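Flavin-containing monooxygenase (Allium sativum, PDB 6WPU) catalyses, as an FAD-dependent monooxygenase of garlic, the S-oxygenation of S-allyl-L-cysteine. Local coordinates at residues A[317-320]-A[324-327]; A[155-160]-A[329-334]; A[101-106]-A[132-137]. All blocks are in the same frame, centred on the assembly; numbering follows the deposited sequence.

Interaction 1 (A[317-320]-A[324-327]); sequences GPLY and FPPL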
loop_
_atom_site.group_PDB
_atom_site.type_symbol
_atom_site.label_atom_id
_atom_site.label_comp_id
_atom_site.label_asym_id
_atom_site.label_seq_id
_atom_site.Cartn_x
_atom_site.Cartn_y
_atom_site.Cartn_z
ATOM N N GLY A 317 -0.087 11.642 12.010
ATOM C CA GLY A 317 -0.955 11.709 13.160
ATOM C C GLY A 317 -0.697 12.864 14.100
ATOM O O GLY A 317 -0.428 13.991 13.672
ATOM N N PRO A 318 -0.748 12.598 15.417
ATOM C CA PRO A 318 -0.846 11.279 16.075
ATOM C C PRO A 318 -2.112 10.453 15.766
ATOM O O PRO A 318 -3.212 11.014 15.626
ATOM C CB PRO A 318 -0.788 11.635 17.567
ATOM C CG PRO A 318 -1.200 13.064 17.646
ATOM C CD PRO A 318 -0.656 13.690 16.397
ATOM N N LEU A 319 -1.931 9.136 15.616
ATOM C CA LEU A 319 -3.014 8.211 15.291
ATOM C C LEU A 319 -3.012 7.080 16.302
ATOM O O LEU A 319 -2.029 6.336 16.409
ATOM C CB LEU A 319 -2.883 7.637 13.881
ATOM C CG LEU A 319 -3.033 8.589 12.696
ATOM C CD1 LEU A 319 -2.967 7.808 11.395
ATOM C CD2 LEU A 319 -4.326 9.390 12.814
ATOM N N TYR A 320 -4.112 6.949 17.033
ATOM C CA TYR A 320 -4.254 5.866 17.988
ATOM C C TYR A 320 -4.436 4.566 17.217
ATOM O O TYR A 320 -5.325 4.475 16.359
ATOM C CB TYR A 320 -5.439 6.149 18.914
ATOM C CG TYR A 320 -5.767 5.028 19.854
ATOM C CD1 TYR A 320 -4.829 4.572 20.795
ATOM C CD2 TYR A 320 -7.009 4.409 19.800
ATOM C CE1 TYR A 320 -5.140 3.532 21.666
ATOM C CE2 TYR A 320 -7.328 3.369 20.655
ATOM C CZ TYR A 320 -6.398 2.938 21.589
ATOM O OH TYR A 320 -6.741 1.908 22.432
ATOM N N PHE A 324 -7.025 6.358 14.555
ATOM C CA PHE A 324 -7.859 7.421 15.123
ATOM C C PHE A 324 -7.025 8.605 15.593
ATOM O O PHE A 324 -6.235 8.454 16.534
ATOM C CB PHE A 324 -8.666 6.887 16.311
ATOM C CG PHE A 324 -9.847 6.049 15.944
ATOM C CD1 PHE A 324 -10.949 6.607 15.301
ATOM C CD2 PHE A 324 -9.892 4.708 16.296
ATOM C CE1 PHE A 324 -12.071 5.831 14.987
ATOM C CE2 PHE A 324 -11.012 3.926 15.995
ATOM C CZ PHE A 324 -12.106 4.496 15.337
ATOM N N PRO A 325 -7.202 9.798 15.040
ATOM C CA PRO A 325 -6.642 11.003 15.677
ATOM C C PRO A 325 -7.297 11.232 17.026
ATOM O O PRO A 325 -8.522 11.418 17.095
ATOM C CB PRO A 325 -6.994 12.132 14.693
ATOM C CG PRO A 325 -7.360 11.441 13.398
ATOM C CD PRO A 325 -7.926 10.097 13.798
ATOM N N PRO A 326 -6.524 11.208 18.124
ATOM C CA PRO A 326 -7.148 11.242 19.459
ATOM C C PRO A 326 -8.106 12.403 19.657
ATOM O O PRO A 326 -9.195 12.200 20.201
ATOM C CB PRO A 326 -5.944 11.327 20.403
ATOM C CG PRO A 326 -4.830 10.642 19.641
ATOM C CD PRO A 326 -5.057 11.046 18.203
ATOM N N LEU A 327 -7.749 13.605 19.198
ATOM C CA LEU A 327 -8.614 14.758 19.416
ATOM C C LEU A 327 -9.866 14.735 18.549
ATOM O O LEU A 327 -10.834 15.413 18.884
ATOM C CB LEU A 327 -7.840 16.050 19.167
ATOM C CG LEU A 327 -6.811 16.343 20.253
ATOM C CD1 LEU A 327 -6.093 17.661 19.999
ATOM C CD2 LEU A 327 -7.497 16.324 21.616
#

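Interaction 2 (A[155-160]-A[329-334]); sequences GKWTVK and APSLSF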
loop_
_atom_site.group_PDB
_atom_site.type_symbol
_atom_site.label_atom_id
_atom_site.label_comp_id
_atom_site.label_asym_id
_atom_site.label_seq_id
_atom_site.Cartn_x
_atom_site.Cartn_y
_atom_site.Cartn_z
ATOM N N GLY A 155 -19.004 19.285 15.525
ATOM C CA GLY A 155 -18.352 18.001 15.397
ATOM C C GLY A 155 -18.697 17.239 14.139
ATOM O O GLY A 155 -18.248 16.095 13.982
ATOM N N LYS A 156 -19.496 17.814 13.250
ATOM C CA LYS A 156 -19.778 17.173 11.976
ATOM C C LYS A 156 -18.725 17.568 10.936
ATOM O O LYS A 156 -17.931 18.495 11.127
ATOM C CB LYS A 156 -21.182 17.536 11.502
ATOM C CG LYS A 156 -22.264 17.307 12.565
ATOM C CD LYS A 156 -22.138 15.923 13.190
ATOM C CE LYS A 156 -23.292 15.599 14.153
ATOM N NZ LYS A 156 -23.150 14.207 14.699
ATOM N N TRP A 157 -18.719 16.850 9.819
ATOM C CA TRP A 157 -17.737 17.061 8.772
ATOM C C TRP A 157 -18.447 17.400 7.475
ATOM O O TRP A 157 -19.530 16.876 7.198
ATOM C CB TRP A 157 -16.860 15.818 8.582
ATOM C CG TRP A 157 -15.932 15.564 9.744
ATOM C CD1 TRP A 157 -16.212 14.880 10.897
ATOM C CD2 TRP A 157 -14.576 16.010 9.862
ATOM N NE1 TRP A 157 -15.110 14.869 11.724
ATOM C CE2 TRP A 157 -14.092 15.554 11.112
ATOM C CE3 TRP A 157 -13.723 16.750 9.033
ATOM C CZ2 TRP A 157 -12.791 15.819 11.553
ATOM C CZ3 TRP A 157 -12.436 17.009 9.465
ATOM C CH2 TRP A 157 -11.981 16.538 10.717
ATOM N N THR A 158 -17.837 18.276 6.688
ATOM C CA THR A 158 -18.283 18.564 5.336
ATOM C C THR A 158 -17.233 18.040 4.372
ATOM O O THR A 158 -16.052 18.378 4.497
ATOM C CB THR A 158 -18.512 20.058 5.127
ATOM O OG1 THR A 158 -19.546 20.502 6.018
ATOM C CG2 THR A 158 -18.944 20.322 3.698
ATOM N N VAL A 159 -17.663 17.193 3.444
ATOM C CA VAL A 159 -16.826 16.706 2.361
ATOM C C VAL A 159 -17.232 17.433 1.090
ATOM O O VAL A 159 -18.392 17.368 0.669
ATOM C CB VAL A 159 -16.963 15.187 2.191
ATOM C CG1 VAL A 159 -16.062 14.702 1.038
ATOM C CG2 VAL A 159 -16.608 14.486 3.501
ATOM N N LYS A 160 -16.280 18.126 0.478
ATOM C CA LYS A 160 -16.490 18.826 -0.776
ATOM C C LYS A 160 -15.750 18.074 -1.873
ATOM O O LYS A 160 -14.599 17.675 -1.680
ATOM C CB LYS A 160 -16.006 20.271 -0.664
ATOM C CG LYS A 160 -16.058 21.043 -1.953
ATOM C CD LYS A 160 -15.563 22.468 -1.742
ATOM C CE LYS A 160 -15.303 23.169 -3.077
ATOM N NZ LYS A 160 -14.105 24.054 -3.020
ATOM N N ALA A 329 -11.382 11.702 17.345
ATOM C CA ALA A 329 -11.936 10.355 17.299
ATOM C C ALA A 329 -13.303 10.332 17.966
ATOM O O ALA A 329 -13.501 11.005 18.981
ATOM C CB ALA A 329 -11.013 9.366 18.008
ATOM N N PRO A 330 -14.262 9.544 17.448
ATOM C CA PRO A 330 -14.120 8.657 16.287
ATOM C C PRO A 330 -14.611 9.235 14.954
ATOM O O PRO A 330 -14.712 8.487 13.982
ATOM C CB PRO A 330 -14.992 7.474 16.670
ATOM C CG PRO A 330 -16.172 8.146 17.412
ATOM C CD PRO A 330 -15.544 9.316 18.158
ATOM N N SER A 331 -14.925 10.533 14.908
ATOM C CA SER A 331 -15.510 11.099 13.697
ATOM C C SER A 331 -14.504 11.176 12.542
ATOM O O SER A 331 -14.902 11.336 11.383
ATOM C CB SER A 331 -16.112 12.481 14.014
ATOM O OG SER A 331 -15.114 13.470 14.195
ATOM N N LEU A 332 -13.210 11.060 12.811
ATOM C CA LEU A 332 -12.243 10.966 11.726
ATOM C C LEU A 332 -11.379 9.740 11.975
ATOM O O LEU A 332 -10.924 9.519 13.101
ATOM C CB LEU A 332 -11.399 12.240 11.615
ATOM C CG LEU A 332 -10.341 12.219 10.502
ATOM C CD1 LEU A 332 -10.994 12.234 9.114
ATOM C CD2 LEU A 332 -9.375 13.378 10.660
ATOM N N SER A 333 -11.186 8.928 10.936
ATOM C CA SER A 333 -10.358 7.734 11.042
ATOM C C SER A 333 -9.691 7.443 9.698
ATOM O O SER A 333 -10.105 7.954 8.646
ATOM C CB SER A 333 -11.186 6.536 11.499
ATOM O OG SER A 333 -12.198 6.251 10.551
ATOM N N PHE A 334 -8.651 6.606 9.748
ATOM C CA PHE A 334 -7.865 6.237 8.570
ATOM C C PHE A 334 -7.793 4.723 8.461
ATOM O O PHE A 334 -7.461 4.051 9.443
ATOM C CB PHE A 334 -6.435 6.806 8.643
ATOM C CG PHE A 334 -6.366 8.307 8.613
ATOM C CD1 PHE A 334 -6.661 9.046 9.749
ATOM C CD2 PHE A 334 -5.994 8.974 7.455
ATOM C CE1 PHE A 334 -6.599 10.437 9.731
ATOM C CE2 PHE A 334 -5.921 10.367 7.424
ATOM C CZ PHE A 334 -6.228 11.097 8.566
#

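Interaction 3 (A[101-106]-A[132-137]); sequences LDYPFV and REFGVS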
loop_
_atom_site.group_PDB
_atom_site.type_symbol
_atom_site.label_atom_id
_atom_site.label_comp_id
_atom_site.label_asym_id
_atom_site.label_seq_id
_atom_site.Cartn_x
_atom_site.Cartn_y
_atom_site.Cartn_z
ATOM N N LEU A 101 -10.991 -11.948 5.174
ATOM C CA LEU A 101 -11.166 -13.064 6.100
ATOM C C LEU A 101 -12.430 -13.871 5.819
ATOM O O LEU A 101 -12.478 -15.071 6.114
ATOM C CB LEU A 101 -11.185 -12.535 7.537
ATOM C CG LEU A 101 -9.872 -11.864 7.947
ATOM C CD1 LEU A 101 -9.987 -11.230 9.312
ATOM C CD2 LEU A 101 -8.722 -12.871 7.895
ATOM N N ASP A 102 -13.474 -13.248 5.283
ATOM C CA ASP A 102 -14.700 -13.994 5.010
ATOM C C ASP A 102 -14.964 -14.119 3.514
ATOM O O ASP A 102 -16.102 -14.338 3.099
ATOM C CB ASP A 102 -15.893 -13.352 5.724
ATOM C CG ASP A 102 -16.229 -11.977 5.172
ATOM O OD1 ASP A 102 -15.431 -11.430 4.369
ATOM O OD2 ASP A 102 -17.300 -11.447 5.527
ATOM N N TYR A 103 -13.924 -13.993 2.695
ATOM C CA TYR A 103 -14.076 -13.998 1.242
ATOM C C TYR A 103 -12.792 -14.534 0.634
ATOM O O TYR A 103 -11.956 -13.775 0.132
ATOM C CB TYR A 103 -14.387 -12.591 0.726
ATOM C CG TYR A 103 -14.993 -12.594 -0.649
ATOM C CD1 TYR A 103 -16.200 -13.249 -0.893
ATOM C CD2 TYR A 103 -14.368 -11.937 -1.705
ATOM C CE1 TYR A 103 -16.766 -13.249 -2.153
ATOM C CE2 TYR A 103 -14.921 -11.931 -2.970
ATOM C CZ TYR A 103 -16.117 -12.586 -3.188
ATOM O OH TYR A 103 -16.663 -12.577 -4.447
ATOM N N PRO A 104 -12.600 -15.855 0.665
ATOM C CA PRO A 104 -11.304 -16.429 0.272
ATOM C C PRO A 104 -10.930 -16.090 -1.161
ATOM O O PRO A 104 -11.757 -16.153 -2.071
ATOM C CB PRO A 104 -11.520 -17.935 0.443
ATOM C CG PRO A 104 -12.591 -18.028 1.506
ATOM C CD PRO A 104 -13.500 -16.861 1.244
ATOM N N PHE A 105 -9.658 -15.740 -1.356
ATOM C CA PHE A 105 -9.142 -15.386 -2.679
ATOM C C PHE A 105 -8.778 -16.667 -3.438
ATOM O O PHE A 105 -7.631 -16.903 -3.832
ATOM C CB PHE A 105 -7.954 -14.436 -2.533
ATOM C CG PHE A 105 -7.390 -13.905 -3.842
ATOM C CD1 PHE A 105 -8.071 -14.050 -5.043
ATOM C CD2 PHE A 105 -6.160 -13.248 -3.856
ATOM C CE1 PHE A 105 -7.538 -13.559 -6.228
ATOM C CE2 PHE A 105 -5.621 -12.750 -5.043
ATOM C CZ PHE A 105 -6.307 -12.907 -6.230
ATOM N N VAL A 106 -9.795 -17.509 -3.636
ATOM C CA VAL A 106 -9.606 -18.778 -4.334
ATOM C C VAL A 106 -9.755 -18.562 -5.834
ATOM O O VAL A 106 -10.118 -17.473 -6.288
ATOM C CB VAL A 106 -10.575 -19.867 -3.827
ATOM C CG1 VAL A 106 -10.208 -20.284 -2.411
ATOM C CG2 VAL A 106 -12.031 -19.394 -3.891
ATOM N N ARG A 132 -19.293 -6.592 -5.999
ATOM C CA ARG A 132 -20.622 -7.072 -6.357
ATOM C C ARG A 132 -21.218 -7.917 -5.241
ATOM O O ARG A 132 -22.382 -7.734 -4.869
ATOM C CB ARG A 132 -20.576 -7.874 -7.661
ATOM C CG ARG A 132 -20.505 -7.015 -8.916
ATOM C CD ARG A 132 -20.598 -7.845 -10.201
ATOM N NE ARG A 132 -19.436 -8.708 -10.408
ATOM C CZ ARG A 132 -18.355 -8.367 -11.111
ATOM N NH1 ARG A 132 -18.278 -7.172 -11.682
ATOM N NH2 ARG A 132 -17.351 -9.224 -11.240
ATOM N N GLU A 133 -20.433 -8.846 -4.692
ATOM C CA GLU A 133 -20.987 -9.801 -3.734
ATOM C C GLU A 133 -21.595 -9.094 -2.529
ATOM O O GLU A 133 -22.640 -9.511 -2.013
ATOM C CB GLU A 133 -19.905 -10.780 -3.276
ATOM C CG GLU A 133 -20.380 -11.754 -2.205
ATOM C CD GLU A 133 -21.446 -12.704 -2.714
ATOM O OE1 GLU A 133 -21.395 -13.072 -3.907
ATOM O OE2 GLU A 133 -22.345 -13.067 -1.924
ATOM N N PHE A 134 -20.963 -8.017 -2.071
ATOM C CA PHE A 134 -21.400 -7.338 -0.861
ATOM C C PHE A 134 -22.108 -6.021 -1.158
ATOM O O PHE A 134 -22.271 -5.188 -0.259
ATOM C CB PHE A 134 -20.199 -7.167 0.071
ATOM C CG PHE A 134 -19.579 -8.496 0.469
ATOM C CD1 PHE A 134 -20.263 -9.370 1.307
ATOM C CD2 PHE A 134 -18.355 -8.893 -0.039
ATOM C CE1 PHE A 134 -19.719 -10.592 1.658
ATOM C CE2 PHE A 134 -17.800 -10.115 0.303
ATOM C CZ PHE A 134 -18.478 -10.969 1.150
ATOM N N GLY A 135 -22.569 -5.840 -2.399
ATOM C CA GLY A 135 -23.404 -4.709 -2.767
ATOM C C GLY A 135 -22.750 -3.358 -2.608
ATOM O O GLY A 135 -23.454 -2.353 -2.474
ATOM N N VAL A 136 -21.421 -3.302 -2.617
ATOM C CA VAL A 136 -20.706 -2.042 -2.425
ATOM C C VAL A 136 -20.528 -1.283 -3.736
ATOM O O VAL A 136 -20.731 -0.067 -3.778
ATOM C CB VAL A 136 -19.344 -2.302 -1.754
ATOM C CG1 VAL A 136 -18.507 -1.027 -1.766
ATOM C CG2 VAL A 136 -19.529 -2.801 -0.335
ATOM N N SER A 137 -20.147 -1.983 -4.812
ATOM C CA SER A 137 -19.793 -1.323 -6.071
ATOM C C SER A 137 -20.902 -0.402 -6.565
ATOM O O SER A 137 -20.651 0.736 -6.984
ATOM C CB SER A 137 -19.493 -2.368 -7.147
ATOM O OG SER A 137 -18.320 -3.094 -6.870
#

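Interaction 1 (A[317-320]-A[324-327])
Y320 and F324 close a tight chain reversal, with three residues between them, through one antiparallel hydrogen-bonded bridge. Both bonds are nearly straight: Y320 N gives its hydrogen to F324 O at 2.6 Å, while F324 N reaches Y320 O at 3.1 Å. Past the bridge the rings of P325 and P326 pack against P318 and L319, and the fit is one of shape. The carbonyl oxygen of P318 pokes into the notch where P325 joins P326: it receives the CA-H of P325, with P325 CA 3.4 Å from P318 O, and the ring of P326 presses in beside it, P326 CD lying 3.2 Å from P318 O. The cis peptide bond before P318 turns the chain just ahead of this point. L319 supplies the second bump. Its CG stands anti to the carbonyl carbon (chi1 -66°), which carries the CD2 methyl alongside the P325 ring, 3.7 Å from P325 CG, the methyl and the ring running side by side. The side chains of Y320 and F324 come together at their CB atoms, with Y320 CB 4.2 Å from F324 CB; the tyrosine CG is anti to its own N (chi1 174°), and both rings run away from the bridge into other parts of the protein. The result is a hairpin-like loop. L319 and P325 lie against F334 of strand 332-334, P325 also touching L332. P318, Y320 and P326 rest on helix 367-383, at V374, at M370 and D373, and at M371 respectively. The F324 ring meets W353 of helix 343-358 edge-to-face and touches I354, so the loop is wedged between these two helices and the strand.

Interaction 2 (A[155-160]-A[329-334])
S331 OG takes part in two hydrogen bonds: it accepts the indole N-H of W157 and pairs with the carbonyl oxygen of L328. The first bond is short and straight, W157 NE1 to S331 OG 2.8 Å at 173°, and the hydroxyl oxygen lies at the edge of the indole, in its plane, so the N-H is aimed squarely at it. With L328 O able only to accept, the serine hydrogen is accounted for there, which should fix the rotation of the hydroxyl. With chi1 at 74°, OG sits tucked between the backbone N and C of S331. Contact is thus made between two sheets of an FAD-binding domain of Rossmann type: W157 belongs to the antiparallel three-stranded sheet 144-151, 157-163 and 168-173, which packs on the five-stranded parallel sheet, and L332 starts 332-334, an outermost strand of that parallel sheet. Next to the polar bond the indole's six-membered ring meets L332, whose side chain crosses it at about a right angle; W157 CZ2 is 3.8 Å from L332 CB, and W157 CH2 is 4.1 Å from L332 CD2. The W157 side chain also touches V149 and M151 of strand 144-151 and V176 of strand 175-178, the neighbour of 332-334 in the parallel sheet. The backbone of W157 is hydrogen-bonded to F173 of strand 168-173.

Interaction 3 (A[101-106]-A[132-137])
Y103 holds its CG anti to the backbone N (chi1 -161°), and F134 holds its own anti to the carbonyl carbon (chi1 -60°); the two rings are thereby thrown toward each other, and the two side chains run antiparallel past one another. They form a T-shaped pair, the edge of F134 against one face of Y103, with planes at 72° and ring centroids 5.3 Å apart. The touch is off-centre: F134 CE2 stands over the rim of the tyrosine ring, 3.7 Å from Y103 CD1. E133 adds its aliphatic part, E133 CB lying 3.9 Å from Y103 OH and E133 CG 3.9 Å from Y103 CE1; the same CG also lies over the centre of the F134 ring, at the end of helix 120-133. Replacing Y103 by an alanine takes away the face that F134 meets and is likely to open a gap beside both F134 and the methylenes of E133. D102 comes near the F134 ring too, but its carboxylate is engaged by R39 and R43 in salt bridges, while R39 makes a cation-pi contact with F134. This surface contact therefore joins the loop 101-106 to the end of helix 120-133, with helix 32-43 on the arginine side, R129 of helix 120-133 touching Y103, and F453 of helix 443-453 against P104.

In the fold
From the N terminus, interaction 3 comes first: it closes a loop of 25 intervening residues, most of helix 120-133 among them, joining 101-106 to the end of that helix at the surface. Interaction 2 opens soon after, at 155-160, and closes only at 329-334, drawing together the antiparallel sheet and the edge of the parallel sheet across 168 residues. Interaction 1 lies wholly within that span, a local reversal just ahead of 329-334. The last two touch: P325 CD is 3.1 Å from L332 O, and F324 CE1 packs on P330 and S333. Interaction 3 stands apart, its centre about 30 Å from that of interaction 1 and 26 Å from that of interaction 2.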